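Local coordinates for response regulator receiver protein (Sinorhizobium medicae, PDB 2RDM) that is of unknown specific function but, as a CheY-like response regulator receiver domain, probably relays a two-component signal by accepting a phosphoryl group on an aspartate, at residues A[16-21]-A[32-37]; A[82-87]-A[91-96]; A[100-105]-A[114-119]. The protein carries 1 engineered substitution. All blocks are in the same frame, centred on the assembly; numbering follows the deposited sequence.

The three contacts hang on one parallel sheet of strand order 2-1-3-4-5: contact 1 reaches the outermost strand 31-35, contact 2 strand 82-86, and contact 3 the other outermost strand, 102-105. Contacts 2 and 3, with centres about 11 Å apart, thus use adjacent strands. They are tied by the backbone pair Tyr84 O to Leu104 N at 2.9 Å and by Trp93 NE1 to Ser101 OG at 2.8 Å, both probable hydrogen bonds. Contact 1 lies about 18 Å from contact 2, centre to centre, yet Phe21 CZ packs on Ile85 CG2 at 4.1 Å in the one of two Ile85 conformers given here. In that conformer Ile85 also touches Asp57, the predicted phosphorylation site, which is unmodified in this structure.

Contact 1. Residues A[16-21]-A[32-37]; sequences ILLLDF and VTAVSS
Leu18 leans from helix 15-27 onto strand 31-35 and carries the close packing between 16-21 and 32-37, against Ala34 and the backbone of Val35. With CG anti to the backbone N (chi1 -175°), the forked end of Leu18 reaches across to the strand. Its CD2 branch meets the methyl of Ala34, CD2 to CB 3.8 Å, while the other branch lies beside the same methyl, CD1 to CB 4.0 Å, and goes on to the backbone, where CD1 lies 3.4 Å from Val35 O. The CA atoms of Leu18 and Ala34 are 7.2 Å apart, an approach consistent with the small alanine side chain. These are the helix and second strand of a right-handed beta-alpha-beta unit, the opening crossover of the CheY-like fold, in which strand 31-35 pairs with strand 7-11 and forms one border of the sheet. Away from this spot the contact is loose. Val35 turns its side chain to the other side of the sheet, onto Lys40 and Ala41, and meets Leu18 through its backbone, most closely at the carbonyl oxygen. Ile16, Leu19 and Asp20 lie on the exposed side of the helix, whereas Phe21 is buried against Leu10.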
loop_
_atom_site.group_PDB
_atom_site.type_symbol
_atom_site.label_atom_id
_atom_site.label_comp_id
_atom_site.label_asym_id
_atom_site.label_seq_id
_atom_site.Cartn_x
_atom_site.Cartn_y
_atom_site.Cartn_z
ATOM N N ILE A 16 17.091 -25.403 -18.810
ATOM C CA ILE A 16 16.855 -25.865 -17.433
ATOM C C ILE A 16 15.857 -24.970 -16.676
ATOM O O ILE A 16 14.932 -25.474 -16.042
ATOM C CB ILE A 16 18.175 -26.078 -16.613
ATOM C CG1 ILE A 16 19.075 -24.831 -16.629
ATOM C CG2 ILE A 16 18.934 -27.303 -17.131
ATOM C CD1 ILE A 16 19.883 -24.624 -15.342
ATOM N N LEU A 17 16.028 -23.654 -16.795
ATOM C CA LEU A 17 15.215 -22.690 -16.058
ATOM C C LEU A 17 13.828 -22.482 -16.658
ATOM O O LEU A 17 12.843 -22.418 -15.919
ATOM C CB LEU A 17 15.949 -21.355 -15.910
ATOM C CG LEU A 17 17.199 -21.354 -15.023
ATOM C CD1 LEU A 17 17.655 -19.930 -14.814
ATOM C CD2 LEU A 17 16.971 -22.041 -13.669
ATOM N N LEU A 18 13.752 -22.385 -17.987
ATOM C CA LEU A 18 12.466 -22.240 -18.667
ATOM C C LEU A 18 11.517 -23.369 -18.267
ATOM O O LEU A 18 10.378 -23.103 -17.914
ATOM C CB LEU A 18 12.625 -22.175 -20.191
ATOM C CG LEU A 18 11.325 -21.908 -20.969
ATOM C CD1 LEU A 18 11.100 -20.416 -21.219
ATOM C CD2 LEU A 18 11.264 -22.702 -22.268
ATOM N N LEU A 19 12.006 -24.611 -18.298
ATOM C CA LEU A 19 11.215 -25.789 -17.901
ATOM C C LEU A 19 10.908 -25.827 -16.391
ATOM O O LEU A 19 9.856 -26.317 -15.975
ATOM C CB LEU A 19 11.908 -27.089 -18.352
ATOM C CG LEU A 19 11.649 -27.712 -19.742
ATOM C CD1 LEU A 19 10.172 -28.045 -19.966
ATOM C CD2 LEU A 19 12.191 -26.871 -20.907
ATOM N N ASP A 20 11.837 -25.298 -15.592
ATOM C CA ASP A 20 11.692 -25.158 -14.144
ATOM C C ASP A 20 10.610 -24.137 -13.812
ATOM O O ASP A 20 9.692 -24.431 -13.043
ATOM C CB ASP A 20 13.025 -24.718 -13.533
ATOM C CG ASP A 20 13.037 -24.775 -12.024
ATOM O OD1 ASP A 20 12.261 -25.561 -11.439
ATOM O OD2 ASP A 20 13.846 -24.037 -11.421
ATOM N N PHE A 21 10.722 -22.943 -14.399
ATOM C CA PHE A 21 9.723 -21.898 -14.211
ATOM C C PHE A 21 8.385 -22.330 -14.799
ATOM O O PHE A 21 7.342 -22.107 -14.182
ATOM C CB PHE A 21 10.177 -20.552 -14.807
ATOM C CG PHE A 21 11.446 -20.004 -14.199
ATOM C CD1 PHE A 21 11.666 -20.067 -12.822
ATOM C CD2 PHE A 21 12.413 -19.405 -15.000
ATOM C CE1 PHE A 21 12.837 -19.559 -12.259
ATOM C CE2 PHE A 21 13.593 -18.899 -14.445
ATOM C CZ PHE A 21 13.801 -18.975 -13.073
ATOM N N VAL A 32 0.974 -21.839 -19.600
ATOM C CA VAL A 32 2.222 -21.146 -19.884
ATOM C C VAL A 32 2.550 -21.189 -21.375
ATOM O O VAL A 32 2.593 -22.266 -21.986
ATOM C CB VAL A 32 3.392 -21.723 -19.080
ATOM C CG1 VAL A 32 4.676 -20.971 -19.387
ATOM C CG2 VAL A 32 3.099 -21.666 -17.575
ATOM N N THR A 33 2.756 -20.009 -21.956
ATOM C CA THR A 33 3.308 -19.893 -23.300
ATOM C C THR A 33 4.774 -19.561 -23.102
ATOM O O THR A 33 5.110 -18.441 -22.729
ATOM C CB THR A 33 2.599 -18.802 -24.118
ATOM O OG1 THR A 33 1.227 -19.168 -24.297
ATOM C CG2 THR A 33 3.255 -18.620 -25.489
ATOM N N ALA A 34 5.631 -20.549 -23.335
ATOM C CA ALA A 34 7.058 -20.426 -23.037
ATOM C C ALA A 34 7.838 -20.055 -24.287
ATOM O O ALA A 34 7.738 -20.739 -25.313
ATOM C CB ALA A 34 7.577 -21.724 -22.456
ATOM N N VAL A 35 8.602 -18.967 -24.215
ATOM C CA VAL A 35 9.431 -18.532 -25.354
ATOM C C VAL A 35 10.864 -18.294 -24.901
ATOM O O VAL A 35 11.113 -18.074 -23.720
ATOM C CB VAL A 35 8.848 -17.292 -26.089
ATOM C CG1 VAL A 35 7.464 -17.603 -26.682
ATOM C CG2 VAL A 35 8.755 -16.086 -25.162
ATOM N N SER A 36 11.805 -18.342 -25.839
ATOM C CA SER A 36 13.218 -18.291 -25.474
ATOM C C SER A 36 13.923 -16.974 -25.812
ATOM O O SER A 36 15.138 -16.876 -25.660
ATOM C CB SER A 36 13.962 -19.483 -26.094
ATOM O OG SER A 36 13.834 -19.482 -27.504
ATOM N N SER A 37 13.179 -15.962 -26.257
ATOM C CA SER A 37 13.766 -14.642 -26.499
ATOM C C SER A 37 12.777 -13.505 -26.286
ATOM O O SER A 37 11.557 -13.713 -26.334
ATOM C CB SER A 37 14.332 -14.550 -27.923
ATOM O OG SER A 37 13.280 -14.374 -28.858
#

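Contact 2. Residues A[82-87]-A[91-96]; sequences IVYISG and LEWASN
Tyr84 and Trp93 touch along their ring borders without stacking. The planes stand at 73°, with 5.5 Å between the centroid of the Tyr84 ring and that of the five-membered ring of Trp93. The touch is made by one side of the phenol: Tyr84 CD2 is 3.5 Å from Trp93 CD1, and Tyr84 CE2 comes to the indole edge in its plane, 3.8 Å from Trp93 NE1. Trp93 has CG anti to its own N (chi1 176°), which carries the indole from helix 93-96 toward the strand. Apolar packing continues within the strand, where Ile82 CG2 lies over one face of the phenol, off toward the rim of the ring. Strand 82-86, helix 93-96 and strand 102-105 form a beta-alpha-beta unit of the receiver fold, and Tyr84 also touches Ile103 of the neighbouring strand and Ala70 of helix 66-76.

Polar bonds secure both aromatic ends. Tyr84 OH is hydrogen-bonded to Val98 N and donates to a water at 2.6 Å; that water in turn donates to Asn96 O at 2.8 Å. Trp93 NE1 bonds to Ser101 OG. A phenylalanine in place of Tyr84 would probably keep the ring contact but leave Val98 N without this acceptor and break the water link to Asn96 O. Within segment 91-96, Glu92 O accepts from Ser95 N and from Asn96 ND2 (2.9 Å) on opposite faces of its carbonyl plane. Ala94 O and Ser95 O take hydrogen bonds from Arg74 and Arg71, respectively, of a second subunit.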
loop_
_atom_site.group_PDB
_atom_site.type_symbol
_atom_site.label_atom_id
_atom_site.label_comp_id
_atom_site.label_asym_id
_atom_site.label_seq_id
_atom_site.Cartn_x
_atom_site.Cartn_y
_atom_site.Cartn_z
ATOM N N ILE A 82 3.555 -7.753 -14.499
ATOM C CA ILE A 82 4.900 -7.888 -15.056
ATOM C C ILE A 82 5.813 -8.344 -13.924
ATOM O O ILE A 82 5.894 -7.665 -12.901
ATOM C CB ILE A 82 5.422 -6.550 -15.626
ATOM C CG1 ILE A 82 4.547 -6.043 -16.781
ATOM C CG2 ILE A 82 6.909 -6.660 -16.032
ATOM C CD1 ILE A 82 4.622 -6.849 -18.059
ATOM N N VAL A 83 6.434 -9.511 -14.095
ATOM C CA VAL A 83 7.472 -9.993 -13.182
ATOM C C VAL A 83 8.752 -10.162 -13.983
ATOM O O VAL A 83 8.792 -10.946 -14.936
ATOM C CB VAL A 83 7.115 -11.348 -12.524
ATOM C CG1 VAL A 83 8.232 -11.811 -11.574
ATOM C CG2 VAL A 83 5.781 -11.260 -11.738
ATOM N N TYR A 84 9.805 -9.475 -13.558
ATOM C CA TYR A 84 11.122 -9.644 -14.165
ATOM C C TYR A 84 11.923 -10.683 -13.407
ATOM O O TYR A 84 11.839 -10.765 -12.184
ATOM C CB TYR A 84 11.904 -8.341 -14.130
ATOM C CG TYR A 84 11.244 -7.126 -14.773
ATOM C CD1 TYR A 84 11.230 -6.963 -16.163
ATOM C CD2 TYR A 84 10.652 -6.137 -13.984
ATOM C CE1 TYR A 84 10.654 -5.841 -16.743
ATOM C CE2 TYR A 84 10.070 -5.006 -14.554
ATOM C CZ TYR A 84 10.047 -4.880 -15.931
ATOM O OH TYR A 84 9.524 -3.761 -16.485
ATOM N N ILE A 85 12.754 -11.440 -14.124
ATOM C CA ILE A 85 13.602 -12.469 -13.518
ATOM C C ILE A 85 15.051 -12.184 -13.903
ATOM O O ILE A 85 15.389 -12.251 -15.082
ATOM C CB ILE A 85 13.230 -13.893 -14.018
ATOM C CG1 ILE A 85 11.757 -14.235 -13.757
ATOM C CG2 ILE A 85 14.173 -14.947 -13.441
ATOM C CD1 ILE A 85 11.281 -14.108 -12.343
ATOM N N SER A 86 15.858 -11.955 -12.891
ATOM C CA SER A 86 17.217 -11.589 -13.144
ATOM C C SER A 86 18.229 -12.337 -12.384
ATOM O O SER A 86 17.990 -12.789 -11.319
ATOM C CB SER A 86 17.418 -10.130 -12.942
ATOM O OG SER A 86 17.655 -9.886 -11.604
ATOM N N GLY A 87 19.415 -12.468 -12.971
ATOM C CA GLY A 87 20.531 -13.107 -12.300
ATOM C C GLY A 87 21.215 -12.187 -11.307
ATOM O O GLY A 87 21.305 -12.498 -10.119
ATOM N N LEU A 91 19.264 -3.569 -9.635
ATOM C CA LEU A 91 19.211 -2.125 -9.369
ATOM C C LEU A 91 18.831 -1.344 -10.626
ATOM O O LEU A 91 18.350 -0.215 -10.538
ATOM C CB LEU A 91 20.535 -1.619 -8.777
ATOM C CG LEU A 91 20.531 -0.314 -7.961
ATOM C CD1 LEU A 91 19.588 -0.377 -6.754
ATOM C CD2 LEU A 91 21.942 0.036 -7.515
ATOM N N GLU A 92 19.034 -1.966 -11.790
ATOM C CA GLU A 92 18.594 -1.431 -13.080
ATOM C C GLU A 92 17.065 -1.323 -13.170
ATOM O O GLU A 92 16.549 -0.552 -13.970
ATOM C CB GLU A 92 19.093 -2.311 -14.225
ATOM C CG GLU A 92 20.579 -2.636 -14.171
ATOM C CD GLU A 92 20.963 -3.744 -15.131
ATOM O OE1 GLU A 92 20.313 -4.816 -15.111
ATOM O OE2 GLU A 92 21.921 -3.545 -15.906
ATOM N N TRP A 93 16.360 -2.101 -12.354
ATOM C CA TRP A 93 14.889 -2.010 -12.266
ATOM C C TRP A 93 14.416 -0.621 -11.833
ATOM O O TRP A 93 13.373 -0.141 -12.291
ATOM C CB TRP A 93 14.368 -3.079 -11.307
ATOM C CG TRP A 93 12.878 -3.070 -11.028
ATOM C CD1 TRP A 93 11.898 -3.657 -11.777
ATOM C CD2 TRP A 93 12.227 -2.492 -9.891
ATOM N NE1 TRP A 93 10.663 -3.456 -11.186
ATOM C CE2 TRP A 93 10.838 -2.744 -10.029
ATOM C CE3 TRP A 93 12.675 -1.771 -8.775
ATOM C CZ2 TRP A 93 9.910 -2.316 -9.087
ATOM C CZ3 TRP A 93 11.753 -1.341 -7.842
ATOM C CH2 TRP A 93 10.377 -1.618 -8.001
ATOM N N ALA A 94 15.181 0.023 -10.951
ATOM C CA ALA A 94 14.819 1.342 -10.435
ATOM C C ALA A 94 14.721 2.392 -11.540
ATOM O O ALA A 94 13.966 3.349 -11.422
ATOM C CB ALA A 94 15.809 1.783 -9.378
ATOM N N SER A 95 15.472 2.194 -12.623
ATOM C CA SER A 95 15.444 3.108 -13.751
ATOM C C SER A 95 14.741 2.560 -15.001
ATOM O O SER A 95 14.386 3.334 -15.888
ATOM C CB SER A 95 16.860 3.554 -14.106
ATOM O OG SER A 95 17.666 2.424 -14.334
ATOM N N ASN A 96 14.530 1.245 -15.067
ATOM C CA ASN A 96 14.025 0.617 -16.293
ATOM C C ASN A 96 12.710 -0.155 -16.161
ATOM O O ASN A 96 12.033 -0.386 -17.162
ATOM C CB ASN A 96 15.075 -0.310 -16.898
ATOM C CG ASN A 96 16.324 0.420 -17.325
ATOM O OD1 ASN A 96 16.325 1.138 -18.319
ATOM N ND2 ASN A 96 17.399 0.234 -16.575
HETATM O O HOH W 1 10.489 -2.364 -18.409
#

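Contact 3. Residues A[100-105]-A[114-119]; sequences DSIILE and ITAVSQ
Ile102 sets CG1 beside its backbone N (chi1 -67°) and extends CD1 trans beyond it (chi2 177°), a chain shape that drives the terminal methyl into helix 110-122 at Ala116. There CD1 of Ile102 lies 3.9 Å from both CB and CA of Ala116, so the methyl rests against the helix backbone as well as the alanine side chain. The shorter branch comes alongside, Ile102 CG2 to Ala116 CB 4.2 Å. Two residues on, Leu104 faces the same side and approaches more loosely, its CD2 4.4 Å from Ala116 CB. Ala116 thus sits where two alternate residues of the strand converge; from its CA to that of Ile102 is 6.9 Å, a spacing in keeping with a lone methyl at this point of the helix.

Helix 110-122 is the C-terminal helix of the receiver fold and packs against the last strand of the sheet; strand 102-105 and segment 114-119 run almost exactly antiparallel, at 173°, with axes 9.8 Å apart. Leu104 also touches Val83 and Ile85 of the neighbouring strand, and Ile102 touches Leu120, extending the apolar layer between sheet and helix.

Elsewhere on the helix, Ser118 turns its hydroxyl back along its own chain: OG donates to Ile114 O at 2.7 Å, tilted 35° out of the carbonyl plane, while Ser118 N reaches the same oxygen from the opposite face. One carbonyl is therefore gripped twice by one residue. Asn122 of a third subunit packs on Ala116 and Leu104, and Glu125 of that subunit accepts a hydrogen bond from Ile103 N at the sheet border.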
loop_
_atom_site.group_PDB
_atom_site.type_symbol
_atom_site.label_atom_id
_atom_site.label_comp_id
_atom_site.label_asym_id
_atom_site.label_seq_id
_atom_site.Cartn_x
_atom_site.Cartn_y
_atom_site.Cartn_z
ATOM N N ASP A 100 4.554 -0.681 -10.863
ATOM C CA ASP A 100 3.849 -1.813 -10.244
ATOM C C ASP A 100 4.305 -3.205 -10.675
ATOM O O ASP A 100 3.571 -4.180 -10.514
ATOM C CB ASP A 100 2.318 -1.685 -10.404
ATOM C CG ASP A 100 1.790 -0.390 -9.858
ATOM O OD1 ASP A 100 2.078 -0.084 -8.684
ATOM O OD2 ASP A 100 1.094 0.322 -10.604
ATOM N N SER A 101 5.515 -3.295 -11.219
ATOM C CA SER A 101 6.094 -4.574 -11.558
ATOM C C SER A 101 6.833 -5.108 -10.338
ATOM O O SER A 101 7.033 -4.370 -9.361
ATOM C CB SER A 101 7.038 -4.410 -12.738
ATOM O OG SER A 101 8.093 -3.500 -12.389
ATOM N N ILE A 102 7.196 -6.390 -10.375
ATOM C CA ILE A 102 8.039 -7.003 -9.344
ATOM C C ILE A 102 9.295 -7.533 -10.035
ATOM O O ILE A 102 9.195 -8.124 -11.100
ATOM C CB ILE A 102 7.285 -8.142 -8.635
ATOM C CG1 ILE A 102 6.103 -7.569 -7.830
ATOM C CG2 ILE A 102 8.192 -8.966 -7.730
ATOM C CD1 ILE A 102 5.249 -8.631 -7.142
ATOM N N ILE A 103 10.470 -7.302 -9.459
ATOM C CA ILE A 103 11.657 -8.009 -9.949
ATOM C C ILE A 103 12.110 -9.068 -8.933
ATOM O O ILE A 103 12.186 -8.788 -7.729
ATOM C CB ILE A 103 12.829 -7.050 -10.370
ATOM C CG1 ILE A 103 13.995 -7.862 -10.964
ATOM C CG2 ILE A 103 13.266 -6.151 -9.225
ATOM C CD1 ILE A 103 14.931 -7.072 -11.851
ATOM N N LEU A 104 12.370 -10.276 -9.421
ATOM C CA LEU A 104 12.887 -11.353 -8.595
ATOM C C LEU A 104 14.342 -11.600 -8.975
ATOM O O LEU A 104 14.637 -11.878 -10.128
ATOM C CB LEU A 104 12.067 -12.618 -8.815
ATOM C CG LEU A 104 10.545 -12.550 -8.618
ATOM C CD1 LEU A 104 9.938 -13.914 -8.866
ATOM C CD2 LEU A 104 10.199 -12.058 -7.231
ATOM N N GLU A 105 15.252 -11.479 -8.016
ATOM C CA GLU A 105 16.657 -11.745 -8.307
ATOM C C GLU A 105 17.091 -13.083 -7.727
ATOM O O GLU A 105 16.797 -13.394 -6.572
ATOM C CB GLU A 105 17.574 -10.596 -7.860
ATOM C CG GLU A 105 17.402 -10.120 -6.420
ATOM C CD GLU A 105 18.283 -8.913 -6.075
ATOM O OE1 GLU A 105 17.933 -8.179 -5.122
ATOM O OE2 GLU A 105 19.320 -8.698 -6.748
ATOM N N ILE A 114 5.313 -17.668 -7.593
ATOM C CA ILE A 114 3.853 -17.871 -7.631
ATOM C C ILE A 114 3.095 -16.750 -6.898
ATOM O O ILE A 114 2.061 -16.256 -7.383
ATOM C CB ILE A 114 3.489 -19.261 -7.035
ATOM C CG1 ILE A 114 3.991 -20.412 -7.935
ATOM C CG2 ILE A 114 1.999 -19.387 -6.820
ATOM C CD1 ILE A 114 3.744 -20.218 -9.435
ATOM N N THR A 115 3.601 -16.375 -5.725
ATOM C CA THR A 115 3.069 -15.262 -4.948
ATOM C C THR A 115 3.128 -13.956 -5.738
ATOM O O THR A 115 2.155 -13.241 -5.794
ATOM C CB THR A 115 3.797 -15.121 -3.581
ATOM O OG1 THR A 115 3.592 -16.323 -2.823
ATOM C CG2 THR A 115 3.236 -13.949 -2.806
ATOM N N ALA A 116 4.261 -13.676 -6.383
ATOM C CA ALA A 116 4.411 -12.470 -7.183
ATOM C C ALA A 116 3.390 -12.419 -8.311
ATOM O O ALA A 116 2.702 -11.414 -8.482
ATOM C CB ALA A 116 5.832 -12.387 -7.760
ATOM N N VAL A 117 3.270 -13.515 -9.049
ATOM C CA VAL A 117 2.377 -13.565 -10.213
ATOM C C VAL A 117 0.924 -13.393 -9.750
ATOM O O VAL A 117 0.207 -12.541 -10.283
ATOM C CB VAL A 117 2.583 -14.879 -11.031
ATOM C CG1 VAL A 117 1.511 -15.070 -12.082
ATOM C CG2 VAL A 117 3.946 -14.848 -11.732
ATOM N N SER A 118 0.539 -14.155 -8.729
ATOM C CA SER A 118 -0.864 -14.167 -8.221
ATOM C C SER A 118 -1.281 -12.828 -7.629
ATOM O O SER A 118 -2.403 -12.347 -7.863
ATOM C CB SER A 118 -1.018 -15.261 -7.154
ATOM O OG SER A 118 -0.608 -16.531 -7.639
ATOM N N GLN A 119 -0.384 -12.224 -6.845
ATOM C CA GLN A 119 -0.620 -10.918 -6.242
ATOM C C GLN A 119 -0.857 -9.833 -7.304
ATOM O O GLN A 119 -1.746 -9.007 -7.166
ATOM C CB GLN A 119 0.589 -10.549 -5.369
ATOM C CG GLN A 119 0.520 -9.236 -4.679
ATOM C CD GLN A 119 1.814 -8.957 -3.942
ATOM O OE1 GLN A 119 2.356 -9.841 -3.267
ATOM N NE2 GLN A 119 2.323 -7.742 -4.081
#